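Local coordinates for protein TgTwinScan_2721 - E2 domain (Toxoplasma gondii, PDB 2F4Z) that probably acts as a ubiquitin-conjugating (E2) enzyme, carrying activated ubiquitin as a thioester and passing it on to target proteins, at residues A[176-179]-A[180-184]. Sequence-based numbering, arbitrary orientation.
Sequences HPLF and VQTAK
With CG anti to the backbone N (chi1 176°), H176 brings its imidazole obliquely across V180, one turn further on, while V180 CG2 reaches over one face of that ring. The methyl lies 4.0 Å from the centroid of the H176 ring, displaced toward the CE1–NE2 rim, in a CH-pi contact. The same CG2 of V180 also meets F179 CD2 at 3.8 Å, so a single methyl group bridges two aromatic side chains. T182 illustrates how a helical hydroxyl can turn back on its own backbone: chi1 of -56° sets OG1 beside the backbone N, and it donates to L178 O at 2.9 Å from above the carbonyl plane. T182 N grips that oxygen too, at 2.8 Å and almost straight (174° at the hydrogen), leaving L178 O with two donors from one residue. Beside this fork, L178 CD1 rests 3.7 Å from T182 OG1. All this belongs to the first turns of helix 176-190, the C-terminal helix of the ubiquitin-conjugating fold, where V180 N to H176 O, Q181 N to P177 O and A183 N to F179 O continue the i to i+4 pattern. N175 OD1 accepts from L178 N just ahead of these turns. F179 turns inward, its ring meeting W118 and packing against V168 and M172 of helix 166-174, and CZ of F179 approaches A183 CB at 4.4 Å. On the same buried side A183 touches P88, and L178 and T182 both touch M171 of helix 166-174.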
loop_
_atom_site.group_PDB
_atom_site.type_symbol
_atom_site.label_atom_id
_atom_site.label_comp_id
_atom_site.label_asym_id
_atom_site.label_seq_id
_atom_site.Cartn_x
_atom_site.Cartn_y
_atom_site.Cartn_z
ATOM N N HIS A 176 -7.514 23.228 -24.360
ATOM C CA HIS A 176 -7.392 22.856 -22.985
ATOM C C HIS A 176 -8.286 23.667 -22.064
ATOM O O HIS A 176 -8.874 23.099 -21.152
ATOM C CB HIS A 176 -5.914 22.886 -22.533
ATOM C CG HIS A 176 -5.724 22.606 -21.076
ATOM N ND1 HIS A 176 -5.484 23.598 -20.159
ATOM C CD2 HIS A 176 -5.783 21.446 -20.373
ATOM C CE1 HIS A 176 -5.399 23.068 -18.949
ATOM N NE2 HIS A 176 -5.586 21.764 -19.052
ATOM N N PRO A 177 -8.348 25.009 -22.239
ATOM C CA PRO A 177 -9.266 25.765 -21.358
ATOM C C PRO A 177 -10.765 25.370 -21.501
ATOM O O PRO A 177 -11.504 25.527 -20.556
ATOM C CB PRO A 177 -9.039 27.234 -21.778
ATOM C CG PRO A 177 -7.688 27.245 -22.482
ATOM C CD PRO A 177 -7.589 25.900 -23.147
ATOM N N LEU A 178 -11.168 24.864 -22.671
ATOM C CA LEU A 178 -12.497 24.321 -22.877
ATOM C C LEU A 178 -12.654 22.971 -22.115
ATOM O O LEU A 178 -13.717 22.716 -21.546
ATOM C CB LEU A 178 -12.866 24.178 -24.363
ATOM C CG LEU A 178 -14.214 23.502 -24.695
ATOM C CD1 LEU A 178 -15.404 24.190 -24.007
ATOM C CD2 LEU A 178 -14.449 23.425 -26.132
ATOM N N PHE A 179 -11.600 22.140 -22.111
ATOM C CA PHE A 179 -11.619 20.872 -21.416
ATOM C C PHE A 179 -11.930 21.148 -19.956
ATOM O O PHE A 179 -12.764 20.476 -19.376
ATOM C CB PHE A 179 -10.292 20.060 -21.549
ATOM C CG PHE A 179 -10.138 19.045 -20.453
ATOM C CD1 PHE A 179 -10.756 17.801 -20.561
ATOM C CD2 PHE A 179 -9.475 19.364 -19.296
ATOM C CE1 PHE A 179 -10.697 16.884 -19.522
ATOM C CE2 PHE A 179 -9.404 18.462 -18.241
ATOM C CZ PHE A 179 -10.016 17.226 -18.358
ATOM N N VAL A 180 -11.262 22.151 -19.381
ATOM C CA VAL A 180 -11.377 22.464 -17.974
ATOM C C VAL A 180 -12.794 23.011 -17.666
ATOM O O VAL A 180 -13.413 22.654 -16.635
ATOM C CB VAL A 180 -10.314 23.465 -17.598
ATOM C CG1 VAL A 180 -10.469 23.966 -16.196
ATOM C CG2 VAL A 180 -8.902 22.829 -17.750
ATOM N N GLN A 181 -13.286 23.888 -18.565
ATOM C CA GLN A 181 -14.633 24.415 -18.505
ATOM C C GLN A 181 -15.716 23.320 -18.561
ATOM O O GLN A 181 -16.685 23.361 -17.807
ATOM C CB GLN A 181 -14.812 25.411 -19.675
ATOM C CG GLN A 181 -15.708 26.647 -19.418
ATOM C CD GLN A 181 -15.993 27.414 -20.731
ATOM O OE1 GLN A 181 -15.091 27.548 -21.607
ATOM N NE2 GLN A 181 -17.244 27.871 -20.894
ATOM N N THR A 182 -15.579 22.394 -19.500
ATOM C CA THR A 182 -16.415 21.240 -19.577
ATOM C C THR A 182 -16.366 20.395 -18.265
ATOM O O THR A 182 -17.403 19.962 -17.788
ATOM C CB THR A 182 -16.056 20.403 -20.757
ATOM O OG1 THR A 182 -16.134 21.215 -21.949
ATOM C CG2 THR A 182 -17.048 19.179 -20.904
ATOM N N ALA A 183 -15.164 20.227 -17.682
ATOM C CA ALA A 183 -14.976 19.302 -16.574
ATOM C C ALA A 183 -15.646 19.932 -15.376
ATOM O O ALA A 183 -16.370 19.242 -14.647
ATOM C CB ALA A 183 -13.483 19.014 -16.323
ATOM N N LYS A 184 -15.426 21.230 -15.185
ATOM C CA LYS A 184 -16.097 21.970 -14.139
ATOM C C LYS A 184 -17.628 22.039 -14.265
ATOM O O LYS A 184 -18.343 21.899 -13.264
ATOM C CB LYS A 184 -15.473 23.356 -13.959
ATOM C CG LYS A 184 -16.342 24.254 -13.138
ATOM C CD LYS A 184 -15.638 25.518 -12.677
ATOM C CE LYS A 184 -16.610 26.373 -11.857
ATOM N NZ LYS A 184 -16.269 27.835 -11.948
#